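Long-range contacts in polysaccharide deacetylase (Streptococcus pyogenes, PDB 6DQ3), which probably removes N-acetyl groups, as a zinc-dependent enzyme of carbohydrate esterase family 4, from the linkage unit of streptococcal cell-wall rhamnopolysaccharides: residues A[10-15]-A[70-75]; A[48-53]-A[95-100]. One frame throughout, in Å; residues are numbered along the deposited sequence.

From the N terminus, strand 8-14 comes first, and the chain runs through helix 34-46, strand 50-51 and helix 54-63 before strand 71-77 returns beside it in interaction 1. Interaction 2 starts inside that loop, at 48-53, and closes after helix 81-93, where 95-100 leads into strand 98-102. The segments alternate along the sequence, so the two loops cross. Strand 71-77 connects them: one edge takes strand 8-14, and the other takes strand 50-51 beside its beginning and strand 98-102 further on. Interaction 2 spans the fork between these last two. The contacts meet directly, with Lys70 O close to Tyr50 N and Val72 O to Leu52 N.

Interaction 1: A[10-15]-A[70-75]; sequences PILMYH and KVVWLT. With ACT (acetate ion), chain C.
Strands 11-14 and 71-75 run parallel, 4.8 Å apart at closest approach and 22° from alignment, pairing Ile11 with Trp73, Leu12 with Leu74 and Met13 with Thr75. They are neighbours in the sheet of the distorted beta/alpha barrel of this deacetylase family, and Thr75 begins the family's TFDD motif, whose last residue, Asp78, binds zinc. Trp73 N reaches Pro10 O, Leu12 N reaches Trp73 O, and Tyr14 N reaches Thr75 O.

On one face Ile11 and Trp73 lie side by side. Ile11 CD1 comes to the edge of the indole, 3.7 Å from Trp73 CE3, while Thr75 CG2 sits over the indole face and also touches Ile11 CG2 at 3.7 Å. The indole NE1 bonds to Thr99. The face bearing Leu12 and Leu74 is covered by helices 34-46 and 221-228; there Leu12 CD1 meets Leu74 CD2 at 3.7 Å, and Val72 CG2 packs crosswise on Leu12 CG. Tyr14 presents its ring edge to Thr75 O, stacks on Phe76 and bonds through OH to Gln40. Past the strand end, His15 NE2 donates a nearly straight bond (167°) of 2.7 Å to the acetate O, which places the end of this strand beside the bound anion.

Leu12 O is gripped twice by one residue. Thr75 N donates at 2.9 Å, and Thr75 OG1, placed between backbone N and carbonyl carbon (chi1 71°), gives its proton to Leu12 O at 2.7 Å while taking one from Arg212 NH1.

Interaction 2: A[48-53]-A[95-100]; sequences GYYFLS and DAKATN
Phe51 offers one face of its ring to Ala96, whose CB stands almost on the ring normal, 3.6 Å from the centroid, in a CH-pi contact. Lys97 N and Asp95 O approach the same ring obliquely, and Phe51 CB lies 3.5 Å from Lys97 N. The bond from Phe51 CA to CB points toward 95-100, and CG beside the backbone N (chi1 -61°) sets one ring face under Ala96 CB; the ring also packs on Val72 and Leu74 of strand 71-77 and on Leu41, Met44 and Lys45 of helix 34-46. The second flat group, Tyr50, has Lys97 NZ 3.9 Å from CE1, again obliquely, while its hydroxyl bonds to Glu56.

Segment 48-53 carries strand 50-51, and 95-100 leads from the end of helix 81-93 into strand 98-102; both strands lie along the same edge of strand 71-77. Schellman motifs close the preceding helices, at Gly48 and Asp95. A water bridges the fork between them, donating to Leu52 O at 2.8 Å and to Lys97 O at 2.7 Å.

Lys97 makes the direct polar link. Its chain bends at chi3 (-62°) and again at chi4, carrying CE past Ser53 and bringing NZ nearly end-on to the Phe51 carbonyl, 2.6 Å from Phe51 O. The bond is short and Lys97 CE crowds Phe51 O at 2.9 Å, so the exact placing of the lysine end is doubtful. The same NZ forms a salt bridge with Glu56 OE1, which also accepts from Ser53 N, while the Ser53 side chain caps helix 54-63, consistent with a capping box. Lys97 thus ties 95-100 to the Phe51 backbone and, through Glu56, to the start of helix 54-63; the carboxylate beside it would probably favour the charged amine.

Interaction 1: A[10-15]-A[70-75]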
ATOM      1  N   PRO A  10      -9.766  -5.605  -5.388  1.00 27.98           N
ATOM      2  CA  PRO A  10      -9.606  -4.156  -5.203  1.00 27.90           C
ATOM      3  C   PRO A  10      -8.436  -3.860  -4.277  1.00 27.09           C
ATOM      4  O   PRO A  10      -8.359  -4.379  -3.161  1.00 28.78           O
ATOM      5  CB  PRO A  10     -10.943  -3.717  -4.591  1.00 28.92           C
ATOM      6  CG  PRO A  10     -11.459  -4.946  -3.899  1.00 28.58           C
ATOM      7  CD  PRO A  10     -10.973  -6.129  -4.719  1.00 28.48           C
ATOM      8  N   ILE A  11      -7.514  -3.039  -4.759  1.00 27.10           N
ATOM      9  CA  ILE A  11      -6.339  -2.628  -4.002  1.00 27.65           C
ATOM     10  C   ILE A  11      -6.491  -1.134  -3.755  1.00 27.14           C
ATOM     11  O   ILE A  11      -6.245  -0.320  -4.650  1.00 27.38           O
ATOM     12  CB  ILE A  11      -5.035  -2.934  -4.744  1.00 33.45           C
ATOM     13  CG1 ILE A  11      -4.921  -4.421  -5.083  1.00 30.20           C
ATOM     14  CG2 ILE A  11      -3.838  -2.490  -3.908  1.00 30.28           C
ATOM     15  CD1 ILE A  11      -3.762  -4.716  -6.013  1.00 32.76           C
ATOM     16  N   LEU A  12      -6.906  -0.766  -2.546  1.00 30.45           N
ATOM     17  CA  LEU A  12      -7.156   0.631  -2.234  1.00 30.55           C
ATOM     18  C   LEU A  12      -5.846   1.345  -1.941  1.00 28.91           C
ATOM     19  O   LEU A  12      -4.979   0.823  -1.234  1.00 28.29           O
ATOM     20  CB  LEU A  12      -8.103   0.751  -1.040  1.00 30.55           C
ATOM     21  CG  LEU A  12      -9.443   0.023  -1.182  1.00 33.00           C
ATOM     22  CD1 LEU A  12     -10.344   0.356   0.011  1.00 34.08           C
ATOM     23  CD2 LEU A  12     -10.129   0.351  -2.493  1.00 32.05           C
ATOM     24  N   MET A  13      -5.706   2.541  -2.500  1.00 27.15           N
ATOM     25  CA  MET A  13      -4.516   3.359  -2.313  1.00 27.48           C
ATOM     26  C   MET A  13      -4.884   4.577  -1.478  1.00 30.46           C
ATOM     27  O   MET A  13      -5.529   5.508  -1.974  1.00 28.11           O
ATOM     28  CB  MET A  13      -3.911   3.786  -3.649  1.00 32.18           C
ATOM     29  CG  MET A  13      -2.736   4.748  -3.488  1.00 34.23           C
ATOM     30  SD  MET A  13      -1.938   5.199  -5.037  1.00 36.94           S
ATOM     31  CE  MET A  13      -3.317   5.864  -5.958  1.00 40.37           C
ATOM     32  N   TYR A  14      -4.462   4.560  -0.218  1.00 28.42           N
ATOM     33  CA  TYR A  14      -4.556   5.680   0.707  1.00 32.32           C
ATOM     34  C   TYR A  14      -3.208   6.390   0.796  1.00 33.68           C
ATOM     35  O   TYR A  14      -2.158   5.814   0.516  1.00 30.27           O
ATOM     36  CB  TYR A  14      -4.946   5.203   2.114  1.00 28.28           C
ATOM     37  CG  TYR A  14      -6.363   4.720   2.289  1.00 30.57           C
ATOM     38  CD1 TYR A  14      -6.685   3.388   2.101  1.00 27.40           C
ATOM     39  CD2 TYR A  14      -7.373   5.591   2.668  1.00 29.67           C
ATOM     40  CE1 TYR A  14      -7.979   2.935   2.263  1.00 29.48           C
ATOM     41  CE2 TYR A  14      -8.667   5.152   2.838  1.00 30.82           C
ATOM     42  CZ  TYR A  14      -8.967   3.823   2.633  1.00 31.95           C
ATOM     43  OH  TYR A  14     -10.255   3.382   2.801  1.00 32.82           O
ATOM     44  N   HIS A  15      -3.246   7.653   1.220  1.00 31.25           N
ATOM     45  CA  HIS A  15      -2.028   8.376   1.562  1.00 31.76           C
ATOM     46  C   HIS A  15      -2.246   9.007   2.932  1.00 32.39           C
ATOM     47  O   HIS A  15      -2.132   8.321   3.956  1.00 32.70           O
ATOM     48  CB  HIS A  15      -1.677   9.399   0.483  1.00 33.88           C
ATOM     49  CG  HIS A  15      -0.941   8.799  -0.678  1.00 36.15           C
ATOM     50  ND1 HIS A  15      -1.573   8.065  -1.659  1.00 39.64           N
ATOM     51  CD2 HIS A  15       0.375   8.800  -0.996  1.00 42.56           C
ATOM     52  CE1 HIS A  15      -0.680   7.654  -2.543  1.00 40.86           C
ATOM     53  NE2 HIS A  15       0.510   8.090  -2.168  1.00 42.06           N
ATOM     54  N   LYS A  70     -15.641 -11.611  -0.663  1.00 31.55           N
ATOM     55  CA  LYS A  70     -15.244 -10.210  -0.751  1.00 30.60           C
ATOM     56  C   LYS A  70     -13.883 -10.031  -0.095  1.00 31.51           C
ATOM     57  O   LYS A  70     -13.702 -10.368   1.080  1.00 30.83           O
ATOM     58  CB  LYS A  70     -16.290  -9.307  -0.102  1.00 34.67           C
ATOM     59  CG  LYS A  70     -17.690  -9.580  -0.617  1.00 38.45           C
ATOM     60  CD  LYS A  70     -18.638  -8.458  -0.271  1.00 46.94           C
ATOM     61  CE  LYS A  70     -20.072  -8.875  -0.518  1.00 51.70           C
ATOM     62  NZ  LYS A  70     -20.986  -8.168   0.416  1.00 53.22           N
ATOM     63  N   VAL A  71     -12.924  -9.512  -0.862  1.00 32.38           N
ATOM     64  CA  VAL A  71     -11.562  -9.318  -0.389  1.00 30.40           C
ATOM     65  C   VAL A  71     -11.095  -7.930  -0.806  1.00 29.73           C
ATOM     66  O   VAL A  71     -11.576  -7.346  -1.779  1.00 28.38           O
ATOM     67  CB  VAL A  71     -10.578 -10.382  -0.931  1.00 30.82           C
ATOM     68  CG1 VAL A  71     -11.075 -11.783  -0.628  1.00 33.99           C
ATOM     69  CG2 VAL A  71     -10.354 -10.183  -2.426  1.00 32.29           C
ATOM     70  N   VAL A  72     -10.124  -7.412  -0.059  1.00 29.09           N
ATOM     71  CA  VAL A  72      -9.551  -6.106  -0.348  1.00 27.32           C
ATOM     72  C   VAL A  72      -8.132  -6.074   0.195  1.00 24.77           C
ATOM     73  O   VAL A  72      -7.826  -6.684   1.222  1.00 30.18           O
ATOM     74  CB  VAL A  72     -10.400  -4.962   0.254  1.00 28.23           C
ATOM     75  CG1 VAL A  72     -10.503  -5.115   1.767  1.00 28.16           C
ATOM     76  CG2 VAL A  72      -9.800  -3.623  -0.125  1.00 28.43           C
ATOM     77  N   TRP A  73      -7.260  -5.357  -0.511  1.00 24.23           N
ATOM     78  CA  TRP A  73      -5.898  -5.093  -0.063  1.00 26.83           C
ATOM     79  C   TRP A  73      -5.798  -3.598   0.217  1.00 24.52           C
ATOM     80  O   TRP A  73      -5.812  -2.785  -0.712  1.00 25.12           O
ATOM     81  CB  TRP A  73      -4.880  -5.532  -1.112  1.00 29.35           C
ATOM     82  CG  TRP A  73      -3.456  -5.432  -0.652  1.00 26.16           C
ATOM     83  CD1 TRP A  73      -3.009  -5.270   0.635  1.00 27.94           C
ATOM     84  CD2 TRP A  73      -2.289  -5.472  -1.478  1.00 28.18           C
ATOM     85  NE1 TRP A  73      -1.636  -5.221   0.654  1.00 28.80           N
ATOM     86  CE2 TRP A  73      -1.171  -5.341  -0.629  1.00 23.63           C
ATOM     87  CE3 TRP A  73      -2.079  -5.611  -2.854  1.00 25.81           C
ATOM     88  CZ2 TRP A  73       0.136  -5.343  -1.114  1.00 25.78           C
ATOM     89  CZ3 TRP A  73      -0.784  -5.613  -3.328  1.00 26.79           C
ATOM     90  CH2 TRP A  73       0.305  -5.480  -2.462  1.00 25.16           C
ATOM     91  N   LEU A  74      -5.713  -3.242   1.498  1.00 28.01           N
ATOM     92  CA  LEU A  74      -5.575  -1.853   1.911  1.00 23.59           C
ATOM     93  C   LEU A  74      -4.099  -1.482   1.889  1.00 23.63           C
ATOM     94  O   LEU A  74      -3.298  -2.082   2.619  1.00 27.44           O
ATOM     95  CB  LEU A  74      -6.141  -1.636   3.315  1.00 30.74           C
ATOM     96  CG  LEU A  74      -7.572  -2.059   3.638  1.00 27.88           C
ATOM     97  CD1 LEU A  74      -7.880  -1.708   5.096  1.00 26.93           C
ATOM     98  CD2 LEU A  74      -8.544  -1.408   2.693  1.00 30.73           C
ATOM     99  N   THR A  75      -3.737  -0.496   1.065  1.00 25.65           N
ATOM    100  CA  THR A  75      -2.353  -0.057   0.952  1.00 27.24           C
ATOM    101  C   THR A  75      -2.223   1.434   1.233  1.00 29.07           C
ATOM    102  O   THR A  75      -3.088   2.231   0.857  1.00 26.93           O
ATOM    103  CB  THR A  75      -1.758  -0.362  -0.439  1.00 27.74           C
ATOM    104  OG1 THR A  75      -2.342   0.486  -1.438  1.00 28.14           O
ATOM    105  CG2 THR A  75      -1.989  -1.822  -0.816  1.00 26.70           C
TER
HETATM  106  C   ACT C 401       3.394   7.219  -4.359  1.00 29.91           C
HETATM  107  O   ACT C 401       2.957   7.427  -3.209  1.00 30.40           O
HETATM  108  OXT ACT C 401       4.530   7.512  -4.778  1.00 30.72           O
HETATM  109  CH3 ACT C 401       2.490   6.562  -5.275  1.00 28.82           C

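Interaction 2: A[48-53]-A[95-100]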
ATOM      1  N   GLY A  48     -18.781  -7.796   4.972  1.00 31.57           N
ATOM      2  CA  GLY A  48     -18.086  -9.061   5.039  1.00 32.17           C
ATOM      3  C   GLY A  48     -16.754  -9.111   4.336  1.00 30.66           C
ATOM      4  O   GLY A  48     -16.316 -10.202   3.957  1.00 33.71           O
ATOM      5  N   TYR A  49     -16.083  -7.975   4.158  1.00 27.60           N
ATOM      6  CA  TYR A  49     -14.807  -7.972   3.461  1.00 31.22           C
ATOM      7  C   TYR A  49     -13.723  -8.643   4.297  1.00 34.41           C
ATOM      8  O   TYR A  49     -13.655  -8.473   5.518  1.00 32.01           O
ATOM      9  CB  TYR A  49     -14.385  -6.545   3.103  1.00 29.44           C
ATOM     10  CG  TYR A  49     -14.827  -6.127   1.718  1.00 31.19           C
ATOM     11  CD1 TYR A  49     -16.072  -5.554   1.515  1.00 33.01           C
ATOM     12  CD2 TYR A  49     -14.009  -6.328   0.608  1.00 32.95           C
ATOM     13  CE1 TYR A  49     -16.495  -5.181   0.258  1.00 32.23           C
ATOM     14  CE2 TYR A  49     -14.424  -5.955  -0.665  1.00 32.77           C
ATOM     15  CZ  TYR A  49     -15.670  -5.383  -0.833  1.00 36.83           C
ATOM     16  OH  TYR A  49     -16.102  -5.010  -2.087  1.00 34.33           O
ATOM     17  N   TYR A  50     -12.889  -9.426   3.616  1.00 30.45           N
ATOM     18  CA  TYR A  50     -11.680 -10.036   4.159  1.00 31.07           C
ATOM     19  C   TYR A  50     -10.495  -9.157   3.774  1.00 30.08           C
ATOM     20  O   TYR A  50     -10.312  -8.840   2.594  1.00 28.47           O
ATOM     21  CB  TYR A  50     -11.538 -11.455   3.591  1.00 35.74           C
ATOM     22  CG  TYR A  50     -10.362 -12.273   4.072  1.00 42.90           C
ATOM     23  CD1 TYR A  50      -9.072 -12.005   3.630  1.00 43.85           C
ATOM     24  CD2 TYR A  50     -10.547 -13.346   4.935  1.00 48.92           C
ATOM     25  CE1 TYR A  50      -7.994 -12.763   4.065  1.00 42.75           C
ATOM     26  CE2 TYR A  50      -9.479 -14.110   5.368  1.00 48.98           C
ATOM     27  CZ  TYR A  50      -8.205 -13.816   4.932  1.00 46.91           C
ATOM     28  OH  TYR A  50      -7.147 -14.582   5.368  1.00 44.56           O
ATOM     29  N   PHE A  51      -9.707  -8.752   4.766  1.00 28.91           N
ATOM     30  CA  PHE A  51      -8.601  -7.825   4.554  1.00 28.19           C
ATOM     31  C   PHE A  51      -7.310  -8.604   4.329  1.00 31.20           C
ATOM     32  O   PHE A  51      -6.853  -9.332   5.216  1.00 32.70           O
ATOM     33  CB  PHE A  51      -8.470  -6.880   5.749  1.00 29.49           C
ATOM     34  CG  PHE A  51      -9.693  -6.038   5.983  1.00 26.45           C
ATOM     35  CD1 PHE A  51      -9.895  -4.879   5.254  1.00 29.60           C
ATOM     36  CD2 PHE A  51     -10.637  -6.402   6.932  1.00 31.03           C
ATOM     37  CE1 PHE A  51     -11.020  -4.108   5.449  1.00 27.59           C
ATOM     38  CE2 PHE A  51     -11.764  -5.626   7.139  1.00 29.00           C
ATOM     39  CZ  PHE A  51     -11.955  -4.481   6.398  1.00 28.27           C
ATOM     40  N   LEU A  52      -6.716  -8.432   3.155  1.00 32.75           N
ATOM     41  CA  LEU A  52      -5.613  -9.277   2.729  1.00 28.01           C
ATOM     42  C   LEU A  52      -4.254  -8.711   3.123  1.00 30.59           C
ATOM     43  O   LEU A  52      -4.059  -7.496   3.199  1.00 30.75           O
ATOM     44  CB  LEU A  52      -5.648  -9.455   1.211  1.00 31.60           C
ATOM     45  CG  LEU A  52      -6.958  -9.945   0.597  1.00 33.86           C
ATOM     46  CD1 LEU A  52      -6.983  -9.604  -0.888  1.00 31.49           C
ATOM     47  CD2 LEU A  52      -7.112 -11.435   0.827  1.00 37.44           C
ATOM     48  N   SER A  53      -3.301  -9.627   3.363  1.00 29.41           N
ATOM     49  CA  SER A  53      -1.881  -9.319   3.430  1.00 29.62           C
ATOM     50  C   SER A  53      -1.257  -9.434   2.043  1.00 32.22           C
ATOM     51  O   SER A  53      -1.840 -10.045   1.139  1.00 32.73           O
ATOM     52  CB  SER A  53      -1.179 -10.283   4.378  1.00 32.33           C
ATOM     53  OG  SER A  53      -1.072 -11.564   3.775  1.00 35.00           O
ATOM     54  N   ASP A  95     -10.455  -4.680  13.255  1.00 34.23           N
ATOM     55  CA  ASP A  95      -9.728  -5.930  13.053  1.00 36.15           C
ATOM     56  C   ASP A  95      -9.349  -6.093  11.584  1.00 32.03           C
ATOM     57  O   ASP A  95      -9.528  -7.152  10.977  1.00 33.20           O
ATOM     58  CB  ASP A  95     -10.551  -7.127  13.539  1.00 44.62           C
ATOM     59  CG  ASP A  95      -9.737  -8.412  13.596  1.00 52.34           C
ATOM     60  OD1 ASP A  95      -8.493  -8.326  13.665  1.00 54.36           O
ATOM     61  OD2 ASP A  95     -10.339  -9.507  13.564  1.00 57.49           O
ATOM     62  N   ALA A  96      -8.831  -5.015  11.006  1.00 30.79           N
ATOM     63  CA  ALA A  96      -8.458  -4.979   9.600  1.00 30.96           C
ATOM     64  C   ALA A  96      -6.941  -5.022   9.456  1.00 32.42           C
ATOM     65  O   ALA A  96      -6.203  -4.514  10.301  1.00 39.20           O
ATOM     66  CB  ALA A  96      -9.015  -3.722   8.920  1.00 27.48           C
ATOM     67  N   LYS A  97      -6.485  -5.643   8.374  1.00 34.95           N
ATOM     68  CA  LYS A  97      -5.074  -5.678   8.024  1.00 35.04           C
ATOM     69  C   LYS A  97      -4.807  -4.643   6.936  1.00 27.90           C
ATOM     70  O   LYS A  97      -5.687  -4.329   6.130  1.00 31.84           O
ATOM     71  CB  LYS A  97      -4.662  -7.076   7.550  1.00 38.73           C
ATOM     72  CG  LYS A  97      -5.125  -8.207   8.473  1.00 44.08           C
ATOM     73  CD  LYS A  97      -4.337  -9.508   8.255  1.00 48.52           C
ATOM     74  CE  LYS A  97      -4.504 -10.056   6.840  1.00 55.24           C
ATOM     75  NZ  LYS A  97      -5.607 -11.051   6.692  1.00 57.18           N
ATOM     76  N   ALA A  98      -3.595  -4.090   6.938  1.00 31.00           N
ATOM     77  CA  ALA A  98      -3.217  -3.125   5.912  1.00 30.64           C
ATOM     78  C   ALA A  98      -1.710  -3.138   5.709  1.00 29.54           C
ATOM     79  O   ALA A  98      -0.948  -3.598   6.560  1.00 30.98           O
ATOM     80  CB  ALA A  98      -3.689  -1.709   6.270  1.00 32.32           C
ATOM     81  N   THR A  99      -1.289  -2.615   4.556  1.00 24.89           N
ATOM     82  CA  THR A  99       0.109  -2.577   4.159  1.00 26.49           C
ATOM     83  C   THR A  99       0.547  -1.134   3.990  1.00 23.00           C
ATOM     84  O   THR A  99      -0.166  -0.327   3.387  1.00 25.17           O
ATOM     85  CB  THR A  99       0.344  -3.318   2.826  1.00 26.64           C
ATOM     86  OG1 THR A  99       0.050  -4.706   2.985  1.00 28.41           O
ATOM     87  CG2 THR A  99       1.790  -3.152   2.362  1.00 27.66           C
ATOM     88  N   ASN A 100       1.723  -0.805   4.511  1.00 25.66           N
ATOM     89  CA  ASN A 100       2.335   0.488   4.241  1.00 25.48           C
ATOM     90  C   ASN A 100       3.622   0.300   3.446  1.00 23.00           C
ATOM     91  O   ASN A 100       4.488  -0.495   3.827  1.00 25.48           O
ATOM     92  CB  ASN A 100       2.636   1.260   5.523  1.00 29.20           C
ATOM     93  CG  ASN A 100       2.955   2.711   5.245  1.00 27.85           C
ATOM     94  OD1 ASN A 100       3.978   3.025   4.636  1.00 27.31           O
ATOM     95  ND2 ASN A 100       2.069   3.605   5.666  1.00 28.54           N
TER
HETATM   96  O   HOH W   1      -5.541  -5.208   3.583  1.00 23.89           O